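PDB 6VVM: 4-oxalocrotonate tautomerase family enzyme from Burkholderia sp. RPE67, which belongs to the tautomerase superfamily and carries two beta-alpha-beta units in one chain, three copies of which assemble into a trimer. Local coordinates for residues P1-H11 and S37-P46; G22-I31 and Q76-T87. One frame throughout, in Å; residues are numbered along the deposited sequence.

Interaction 1: residues P1-H11 and S37-P46; sequences PTLEVYLPQGH and SVRILLTELP
E4 and T43 join side chain to side chain across two neighbouring parallel strands, 2-8 and 39-45, whose axes approach to 4.7 Å. The E4 chain can be followed outward over the face it shares with T2, Y6, R39, L41 and T43. With CG anti to the backbone N (chi1 170°) and the rest extended, CB rests against L41 CG at 3.7 Å, CG passes L41 O, and CD lies 3.6 Å from L41 CD1, which OE1 also neighbours. At the tip, T43 OG1 donates to E4 OE2 over 2.6 Å, meeting the carboxylate on its anti side and 16° out of its plane. K104 of the second subunit forms a salt bridge with the same oxygen. Next to this pair, T43 sets its methyl CG2 3.7 Å from Y6 CE2, its CB lying over one face of the ring near the rim, while L45 CD1 closes on the ring edge at CD2.

Beneath the side chains, backbone bonds run in the parallel pattern from R39 N to P1 O as far as L45 N to L7 O, with a weak one from Q9 N to L45 O beyond. On the other face V5 and L42 lie side by side, V5 CB to L42 CD2 3.6 Å, beneath helix 13-31, which links the strands as the beta-alpha-beta crossover of the tautomerase fold. Where the strands begin, two waters link T2 OG1 to the R39 guanidinium, one to NH1 and the other to NE. R39 NH1 lies 3.8 Å from P1 N, the amino terminus of the chain. Gripped by the T43 hydroxyl and by K104 of the second subunit, the buried E4 carboxylate is probably held as the anion, tying this strand pair electrostatically to the trimer interface.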
loop_
_atom_site.group_PDB
_atom_site.type_symbol
_atom_site.label_atom_id
_atom_site.label_comp_id
_atom_site.label_asym_id
_atom_site.label_seq_id
_atom_site.Cartn_x
_atom_site.Cartn_y
_atom_site.Cartn_z
ATOM N N PRO A 1 14.546 -3.717 -0.419
ATOM C CA PRO A 1 13.488 -2.700 -0.359
ATOM C C PRO A 1 12.428 -2.916 -1.426
ATOM O O PRO A 1 12.731 -3.398 -2.527
ATOM C CB PRO A 1 14.239 -1.377 -0.611
ATOM C CG PRO A 1 15.666 -1.678 -0.409
ATOM C CD PRO A 1 15.849 -3.128 -0.769
ATOM N N THR A 2 11.188 -2.562 -1.095
ATOM C CA THR A 2 10.086 -2.579 -2.042
ATOM C C THR A 2 9.587 -1.149 -2.199
ATOM O O THR A 2 9.146 -0.536 -1.223
ATOM C CB THR A 2 8.942 -3.489 -1.577
ATOM O OG1 THR A 2 9.396 -4.844 -1.441
ATOM C CG2 THR A 2 7.805 -3.435 -2.581
ATOM N N LEU A 3 9.676 -0.618 -3.413
ATOM C CA LEU A 3 9.205 0.725 -3.715
ATOM C C LEU A 3 7.905 0.650 -4.503
ATOM O O LEU A 3 7.757 -0.179 -5.407
ATOM C CB LEU A 3 10.236 1.523 -4.519
ATOM C CG LEU A 3 11.697 1.473 -4.072
ATOM C CD1 LEU A 3 12.498 2.479 -4.880
ATOM C CD2 LEU A 3 11.788 1.762 -2.567
ATOM N N GLU A 4 6.969 1.534 -4.180
ATOM C CA GLU A 4 5.748 1.656 -4.964
ATOM C C GLU A 4 5.611 3.120 -5.338
ATOM O O GLU A 4 5.619 3.989 -4.460
ATOM C CB GLU A 4 4.507 1.146 -4.207
ATOM C CG GLU A 4 3.207 1.512 -4.945
ATOM C CD GLU A 4 1.944 0.818 -4.455
ATOM O OE1 GLU A 4 1.887 0.367 -3.286
ATOM O OE2 GLU A 4 0.994 0.733 -5.268
ATOM N N VAL A 5 5.536 3.398 -6.638
ATOM C CA VAL A 5 5.385 4.755 -7.134
ATOM C C VAL A 5 3.980 4.926 -7.693
ATOM O O VAL A 5 3.583 4.234 -8.639
ATOM C CB VAL A 5 6.441 5.099 -8.192
ATOM C CG1 VAL A 5 6.337 6.564 -8.549
ATOM C CG2 VAL A 5 7.825 4.760 -7.668
ATOM N N TYR A 6 3.239 5.859 -7.115
ATOM C CA TYR A 6 1.982 6.330 -7.685
ATOM C C TYR A 6 2.278 7.430 -8.701
ATOM O O TYR A 6 2.870 8.465 -8.356
ATOM C CB TYR A 6 1.065 6.839 -6.583
ATOM C CG TYR A 6 0.430 5.727 -5.791
ATOM C CD1 TYR A 6 1.089 5.152 -4.711
ATOM C CD2 TYR A 6 -0.820 5.244 -6.135
ATOM C CE1 TYR A 6 0.509 4.139 -3.985
ATOM C CE2 TYR A 6 -1.416 4.235 -5.416
ATOM C CZ TYR A 6 -0.754 3.685 -4.343
ATOM O OH TYR A 6 -1.367 2.680 -3.638
ATOM N N LEU A 7 1.912 7.186 -9.952
ATOM C CA LEU A 7 2.179 8.119 -11.036
ATOM C C LEU A 7 0.984 8.155 -11.977
ATOM O O LEU A 7 0.144 7.247 -11.964
ATOM C CB LEU A 7 3.473 7.754 -11.788
ATOM C CG LEU A 7 3.549 6.559 -12.745
ATOM C CD1 LEU A 7 4.956 6.482 -13.356
ATOM C CD2 LEU A 7 3.206 5.239 -12.048
ATOM N N PRO A 8 0.843 9.215 -12.762
ATOM C CA PRO A 8 -0.273 9.287 -13.703
ATOM C C PRO A 8 -0.002 8.444 -14.939
ATOM O O PRO A 8 1.131 8.060 -15.225
ATOM C CB PRO A 8 -0.345 10.775 -14.069
ATOM C CG PRO A 8 0.655 11.474 -13.178
ATOM C CD PRO A 8 1.660 10.443 -12.786
ATOM N N GLN A 9 -1.077 8.171 -15.673
ATOM C CA GLN A 9 -0.985 7.524 -16.978
ATOM C C GLN A 9 -0.270 8.427 -17.978
ATOM O O GLN A 9 -0.117 9.635 -17.771
ATOM C CB GLN A 9 -2.380 7.192 -17.527
ATOM C CG GLN A 9 -3.125 6.100 -16.791
ATOM C CD GLN A 9 -4.573 5.966 -17.247
ATOM O OE1 GLN A 9 -5.192 6.927 -17.721
ATOM N NE2 GLN A 9 -5.119 4.772 -17.102
ATOM N N GLY A 10 0.160 7.829 -19.085
ATOM C CA GLY A 10 0.721 8.579 -20.193
ATOM C C GLY A 10 2.229 8.494 -20.348
ATOM O O GLY A 10 2.742 8.918 -21.391
ATOM N N HIS A 11 2.962 7.980 -19.357
ATOM C CA HIS A 11 4.416 7.902 -19.465
ATOM C C HIS A 11 4.820 6.699 -20.305
ATOM O O HIS A 11 4.243 5.616 -20.180
ATOM C CB HIS A 11 5.058 7.821 -18.081
ATOM C CG HIS A 11 4.962 9.095 -17.298
ATOM N ND1 HIS A 11 5.567 10.265 -17.706
ATOM C CD2 HIS A 11 4.332 9.384 -16.135
ATOM C CE1 HIS A 11 5.315 11.220 -16.827
ATOM N NE2 HIS A 11 4.568 10.712 -15.863
ATOM N N SER A 37 18.234 -6.426 -4.624
ATOM C CA SER A 37 17.226 -6.515 -3.583
ATOM C C SER A 37 16.166 -5.424 -3.711
ATOM O O SER A 37 15.245 -5.384 -2.901
ATOM C CB SER A 37 17.879 -6.442 -2.202
ATOM O OG SER A 37 18.270 -5.121 -1.884
ATOM N N VAL A 38 16.291 -4.534 -4.684
ATOM C CA VAL A 38 15.317 -3.459 -4.880
ATOM C C VAL A 38 14.242 -3.949 -5.832
ATOM O O VAL A 38 14.526 -4.221 -7.005
ATOM C CB VAL A 38 15.996 -2.190 -5.411
ATOM C CG1 VAL A 38 14.952 -1.076 -5.646
ATOM C CG2 VAL A 38 17.063 -1.739 -4.437
ATOM N N ARG A 39 13.009 -4.070 -5.323
ATOM C CA ARG A 39 11.827 -4.395 -6.110
ATOM C C ARG A 39 10.949 -3.153 -6.234
ATOM O O ARG A 39 10.691 -2.466 -5.239
ATOM C CB ARG A 39 11.026 -5.538 -5.467
ATOM C CG ARG A 39 11.676 -6.915 -5.615
ATOM C CD ARG A 39 11.229 -7.892 -4.516
ATOM N NE ARG A 39 11.596 -7.400 -3.188
ATOM C CZ ARG A 39 12.790 -7.579 -2.620
ATOM N NH1 ARG A 39 13.037 -7.090 -1.406
ATOM N NH2 ARG A 39 13.742 -8.245 -3.259
ATOM N N ILE A 40 10.496 -2.858 -7.446
ATOM C CA ILE A 40 9.695 -1.661 -7.692
ATOM C C ILE A 40 8.367 -2.036 -8.332
ATOM O O ILE A 40 8.317 -2.832 -9.274
ATOM C CB ILE A 40 10.449 -0.654 -8.581
ATOM C CG1 ILE A 40 11.761 -0.246 -7.907
ATOM C CG2 ILE A 40 9.574 0.582 -8.886
ATOM C CD1 ILE A 40 12.608 0.618 -8.749
ATOM N N LEU A 41 7.291 -1.409 -7.873
ATOM C CA LEU A 41 6.027 -1.474 -8.588
ATOM C C LEU A 41 5.571 -0.059 -8.873
ATOM O O LEU A 41 5.550 0.783 -7.969
ATOM C CB LEU A 41 4.938 -2.242 -7.814
ATOM C CG LEU A 41 4.570 -1.877 -6.374
ATOM C CD1 LEU A 41 3.074 -2.222 -6.087
ATOM C CD2 LEU A 41 5.470 -2.601 -5.389
ATOM N N LEU A 42 5.258 0.208 -10.133
ATOM C CA LEU A 42 4.670 1.472 -10.550
ATOM C C LEU A 42 3.161 1.280 -10.608
ATOM O O LEU A 42 2.684 0.328 -11.231
ATOM C CB LEU A 42 5.200 1.915 -11.913
ATOM C CG LEU A 42 6.729 1.939 -11.998
ATOM C CD1 LEU A 42 7.173 2.286 -13.411
ATOM C CD2 LEU A 42 7.281 2.916 -10.967
ATOM N N THR A 43 2.425 2.159 -9.936
ATOM C CA THR A 43 0.962 2.091 -9.896
ATOM C C THR A 43 0.425 3.299 -10.657
ATOM O O THR A 43 0.353 4.410 -10.119
ATOM C CB THR A 43 0.464 2.035 -8.453
ATOM O OG1 THR A 43 0.919 0.816 -7.848
ATOM C CG2 THR A 43 -1.084 2.058 -8.407
ATOM N N GLU A 44 0.105 3.083 -11.932
ATOM C CA GLU A 44 -0.430 4.131 -12.787
ATOM C C GLU A 44 -1.896 4.378 -12.450
ATOM O O GLU A 44 -2.669 3.431 -12.315
ATOM C CB GLU A 44 -0.335 3.719 -14.256
ATOM C CG GLU A 44 0.953 4.019 -14.950
ATOM C CD GLU A 44 0.852 3.765 -16.447
ATOM O OE1 GLU A 44 -0.205 3.267 -16.909
ATOM O OE2 GLU A 44 1.823 4.070 -17.157
ATOM N N LEU A 45 -2.281 5.651 -12.336
ATOM C CA LEU A 45 -3.668 5.983 -12.033
ATOM C C LEU A 45 -4.247 6.954 -13.053
ATOM O O LEU A 45 -3.583 7.918 -13.456
ATOM C CB LEU A 45 -3.798 6.603 -10.630
ATOM C CG LEU A 45 -3.364 5.732 -9.455
ATOM C CD1 LEU A 45 -3.714 6.416 -8.133
ATOM C CD2 LEU A 45 -4.013 4.357 -9.540
ATOM N N PRO A 46 -5.490 6.738 -13.473
ATOM C CA PRO A 46 -6.184 7.758 -14.267
ATOM C C PRO A 46 -6.426 9.016 -13.441
ATOM O O PRO A 46 -6.485 8.985 -12.210
ATOM C CB PRO A 46 -7.500 7.076 -14.655
ATOM C CG PRO A 46 -7.723 6.032 -13.578
ATOM C CD PRO A 46 -6.337 5.564 -13.184
HETATM O O HOH W 1 11.418 -5.654 0.296
HETATM O O HOH W 2 8.919 -7.522 -1.854
HETATM O O HOH W 3 2.537 6.544 -16.759
HETATM O O HOH W 4 -2.702 2.878 -17.163
#

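Interaction 2: residues G22-I31 and Q76-T87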
loop_
_atom_site.group_PDB
_atom_site.type_symbol
_atom_site.label_atom_id
_atom_site.label_comp_id
_atom_site.label_asym_id
_atom_site.label_seq_id
_atom_site.Cartn_x
_atom_site.Cartn_y
_atom_site.Cartn_z
ATOM N N GLY A 22 16.565 4.472 -12.390
ATOM C CA GLY A 22 17.075 5.542 -11.551
ATOM C C GLY A 22 16.736 5.353 -10.086
ATOM O O GLY A 22 17.560 5.623 -9.213
ATOM N N LEU A 23 15.508 4.898 -9.793
ATOM C CA LEU A 23 15.112 4.679 -8.403
ATOM C C LEU A 23 15.927 3.564 -7.758
ATOM O O LEU A 23 16.150 3.570 -6.541
ATOM C CB LEU A 23 13.613 4.361 -8.333
ATOM C CG LEU A 23 12.690 5.519 -8.736
ATOM C CD1 LEU A 23 11.258 5.019 -8.686
ATOM C CD2 LEU A 23 12.839 6.684 -7.788
ATOM N N THR A 24 16.343 2.579 -8.546
ATOM C CA THR A 24 17.192 1.532 -7.996
ATOM C C THR A 24 18.574 2.089 -7.670
ATOM O O THR A 24 19.096 1.874 -6.573
ATOM C CB THR A 24 17.262 0.352 -8.975
ATOM O OG1 THR A 24 15.936 -0.177 -9.154
ATOM C CG2 THR A 24 18.167 -0.772 -8.439
ATOM N N ARG A 25 19.171 2.840 -8.600
ATOM C CA ARG A 25 20.444 3.494 -8.308
ATOM C C ARG A 25 20.305 4.441 -7.129
ATOM O O ARG A 25 21.229 4.583 -6.322
ATOM C CB ARG A 25 20.942 4.259 -9.530
ATOM C CG ARG A 25 21.170 3.410 -10.744
ATOM C CD ARG A 25 21.524 4.291 -11.953
ATOM N NE ARG A 25 21.683 3.464 -13.139
ATOM C CZ ARG A 25 22.826 2.883 -13.489
ATOM N NH1 ARG A 25 23.923 3.064 -12.761
ATOM N NH2 ARG A 25 22.876 2.139 -14.582
ATOM N N ALA A 26 19.146 5.088 -7.010
ATOM C CA ALA A 26 18.929 6.029 -5.920
ATOM C C ALA A 26 18.930 5.309 -4.588
ATOM O O ALA A 26 19.459 5.827 -3.595
ATOM C CB ALA A 26 17.599 6.774 -6.119
ATOM N N THR A 27 18.337 4.108 -4.558
ATOM C CA THR A 27 18.216 3.350 -3.325
ATOM C C THR A 27 19.557 2.744 -2.936
ATOM O O THR A 27 19.955 2.814 -1.771
ATOM C CB THR A 27 17.144 2.265 -3.497
ATOM O OG1 THR A 27 15.892 2.888 -3.830
ATOM C CG2 THR A 27 16.973 1.444 -2.218
ATOM N N VAL A 28 20.287 2.200 -3.915
ATOM C CA VAL A 28 21.632 1.672 -3.657
ATOM C C VAL A 28 22.520 2.746 -3.034
ATOM O O VAL A 28 23.200 2.506 -2.031
ATOM C CB VAL A 28 22.263 1.121 -4.950
ATOM C CG1 VAL A 28 23.751 0.731 -4.697
ATOM C CG2 VAL A 28 21.492 -0.067 -5.458
ATOM N N ASP A 29 22.553 3.937 -3.635
ATOM C CA ASP A 29 23.407 4.998 -3.115
ATOM C C ASP A 29 22.946 5.483 -1.745
ATOM O O ASP A 29 23.778 5.860 -0.912
ATOM C CB ASP A 29 23.455 6.176 -4.088
ATOM C CG ASP A 29 24.300 5.890 -5.325
ATOM O OD1 ASP A 29 24.969 4.823 -5.392
ATOM O OD2 ASP A 29 24.286 6.746 -6.234
ATOM N N ALA A 30 21.633 5.476 -1.486
ATOM C CA ALA A 30 21.137 6.148 -0.292
ATOM C C ALA A 30 21.285 5.287 0.946
ATOM O O ALA A 30 21.660 5.789 2.012
ATOM C CB ALA A 30 19.665 6.540 -0.476
ATOM N N ILE A 31 20.933 4.010 0.839
ATOM C CA ILE A 31 20.894 3.114 1.985
ATOM C C ILE A 31 21.776 1.890 1.805
ATOM O O ILE A 31 21.908 1.097 2.749
ATOM C CB ILE A 31 19.445 2.684 2.313
ATOM C CG1 ILE A 31 18.953 1.631 1.322
ATOM C CG2 ILE A 31 18.500 3.911 2.275
ATOM C CD1 ILE A 31 17.560 1.083 1.652
ATOM N N GLN A 76 20.328 7.845 6.803
ATOM C CA GLN A 76 20.060 7.046 5.609
ATOM C C GLN A 76 18.679 7.354 5.039
ATOM O O GLN A 76 18.513 7.486 3.820
ATOM C CB GLN A 76 20.168 5.560 5.933
ATOM C CG GLN A 76 21.597 5.071 6.209
ATOM C CD GLN A 76 21.635 3.597 6.552
ATOM O OE1 GLN A 76 21.257 3.201 7.655
ATOM N NE2 GLN A 76 22.054 2.770 5.597
ATOM N N LYS A 77 17.679 7.467 5.910
ATOM C CA LYS A 77 16.320 7.726 5.439
ATOM C C LYS A 77 16.207 9.107 4.803
ATOM O O LYS A 77 15.522 9.275 3.789
ATOM C CB LYS A 77 15.343 7.578 6.599
ATOM C CG LYS A 77 15.301 6.188 7.177
ATOM C CD LYS A 77 14.286 6.075 8.312
ATOM C CE LYS A 77 14.204 4.645 8.834
ATOM N NZ LYS A 77 13.333 4.572 10.030
ATOM N N GLU A 78 16.869 10.108 5.389
ATOM C CA GLU A 78 16.920 11.439 4.782
ATOM C C GLU A 78 17.532 11.389 3.389
ATOM O O GLU A 78 17.038 12.037 2.457
ATOM C CB GLU A 78 17.728 12.380 5.676
ATOM C CG GLU A 78 17.732 13.835 5.259
ATOM C CD GLU A 78 18.347 14.718 6.327
ATOM O OE1 GLU A 78 19.325 15.425 6.023
ATOM O OE2 GLU A 78 17.864 14.685 7.480
ATOM N N ALA A 79 18.622 10.632 3.232
ATOM C CA ALA A 79 19.244 10.497 1.919
ATOM C C ALA A 79 18.326 9.757 0.958
ATOM O O ALA A 79 18.203 10.140 -0.212
ATOM C CB ALA A 79 20.595 9.788 2.040
ATOM N N LEU A 80 17.668 8.701 1.439
ATOM C CA LEU A 80 16.689 7.997 0.623
ATOM C C LEU A 80 15.597 8.944 0.130
ATOM O O LEU A 80 15.283 8.963 -1.066
ATOM C CB LEU A 80 16.092 6.826 1.406
ATOM C CG LEU A 80 15.186 5.900 0.585
ATOM C CD1 LEU A 80 15.902 5.298 -0.633
ATOM C CD2 LEU A 80 14.607 4.812 1.461
ATOM N N ILE A 81 15.031 9.758 1.033
ATOM C CA ILE A 81 14.019 10.746 0.636
ATOM C C ILE A 81 14.569 11.681 -0.438
ATOM O O ILE A 81 13.908 11.959 -1.444
ATOM C CB ILE A 81 13.527 11.539 1.864
ATOM C CG1 ILE A 81 12.575 10.684 2.711
ATOM C CG2 ILE A 81 12.854 12.845 1.435
ATOM C CD1 ILE A 81 12.300 11.278 4.095
ATOM N N ALA A 82 15.798 12.171 -0.247
ATOM C CA ALA A 82 16.348 13.139 -1.191
ATOM C C ALA A 82 16.576 12.500 -2.556
ATOM O O ALA A 82 16.237 13.084 -3.589
ATOM C CB ALA A 82 17.650 13.721 -0.637
ATOM N N HIS A 83 17.124 11.283 -2.574
ATOM C CA HIS A 83 17.471 10.627 -3.832
ATOM C C HIS A 83 16.237 10.148 -4.582
ATOM O O HIS A 83 16.163 10.285 -5.806
ATOM C CB HIS A 83 18.407 9.446 -3.570
ATOM C CG HIS A 83 19.851 9.826 -3.417
ATOM N ND1 HIS A 83 20.770 9.681 -4.435
ATOM C CD2 HIS A 83 20.540 10.305 -2.353
ATOM C CE1 HIS A 83 21.962 10.065 -4.007
ATOM N NE2 HIS A 83 21.851 10.443 -2.746
ATOM N N LEU A 84 15.273 9.547 -3.882
ATOM C CA LEU A 84 14.065 9.098 -4.568
ATOM C C LEU A 84 13.313 10.287 -5.144
ATOM O O LEU A 84 12.826 10.232 -6.281
ATOM C CB LEU A 84 13.170 8.293 -3.616
ATOM C CG LEU A 84 13.690 6.938 -3.079
ATOM C CD1 LEU A 84 12.663 6.304 -2.104
ATOM C CD2 LEU A 84 14.001 5.978 -4.217
ATOM N N SER A 85 13.261 11.388 -4.386
ATOM C CA SER A 85 12.521 12.576 -4.803
ATOM C C SER A 85 13.165 13.196 -6.039
ATOM O O SER A 85 12.492 13.421 -7.048
ATOM C CB SER A 85 12.474 13.600 -3.665
ATOM O OG SER A 85 11.786 13.102 -2.529
ATOM N N GLU A 86 14.485 13.448 -5.982
ATOM C CA GLU A 86 15.193 14.047 -7.117
ATOM C C GLU A 86 15.117 13.158 -8.351
ATOM O O GLU A 86 14.910 13.656 -9.461
ATOM C CB GLU A 86 16.654 14.319 -6.752
ATOM C CG GLU A 86 17.535 14.647 -7.967
ATOM C CD GLU A 86 17.134 15.957 -8.631
ATOM O OE1 GLU A 86 16.585 16.836 -7.933
ATOM O OE2 GLU A 86 17.352 16.113 -9.855
ATOM N N THR A 87 15.270 11.837 -8.170
ATOM C CA THR A 87 15.173 10.902 -9.293
ATOM C C THR A 87 13.781 10.937 -9.912
ATOM O O THR A 87 13.627 11.017 -11.138
ATOM C CB THR A 87 15.491 9.475 -8.834
ATOM O OG1 THR A 87 16.880 9.358 -8.473
ATOM C CG2 THR A 87 15.183 8.491 -9.957
#
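G22 and T87 face each other at one end of a close antiparallel helix pair and I31 and Q76 at the other, the axes of segments 22-31 and 76-87 coming within 8.3 Å at an angle of 158°. Small residues permit this spacing: the CA atoms of A30 and L80 are only 4.9 Å apart, and A26 similarly faces H83. At G22 the backbone itself is the contact surface, and T87 sets its methyl against it, CG2 3.5 Å from G22 C. With T87 OG1 anti to the carbonyl carbon (chi1 -68°), the methyl CG2 falls anti to the backbone N and also reaches L23 CD2, while OG1 turns to A26 CB. A30 presses its CB onto the opposite helix, 3.5 Å from L80 CA.

The pair is the helical layer of the tautomerase fold, one helix from each beta-alpha-beta unit, lying side by side on one face of the four-stranded sheet. On the side turned to that sheet, L23 and L84 cross at about a right angle, CD2 to CD2 3.8 Å, and both touch L3 of strand 2-8. T27 lies alongside L80 and places OG1 3.6 Å from L84 CD2. That hydroxyl, set among leucine methyls, is satisfied within its own helix by donating to L23 O, which also accepts from T27 N. Further along, I31 CG2 packs on L80 CB, and L80 continues to L68 of strand 63-69. Toward the outer side, H83 CB sits 3.8 Å from A26 CB, and the H83 ring leans obliquely by A30 CB, A26 O and D29 CB. Q76 stretches alongside the last turn of the partner helix and brings NE2 3.3 Å from I31 O.

How the interactions relate
Interaction 1 and interaction 2 belong to successive layers of one subunit, with centres about 15 Å apart. Along the chain their segments alternate: strand 2-8, helix 13-31, strand 39-45, then helix 74-92 after the return strand 63-69. The first helix is the crossover between the two strands of interaction 1 and also supplies half of interaction 2. The layers touch directly, L3 CD1 packing on T27 OG1 at 3.6 Å and I40 CD1 on T24 OG1 at 3.4 Å. Interaction 1 thus lies within the first beta-alpha-beta unit, whereas interaction 2 joins that unit to the second, and both reach the third subunit of the trimer.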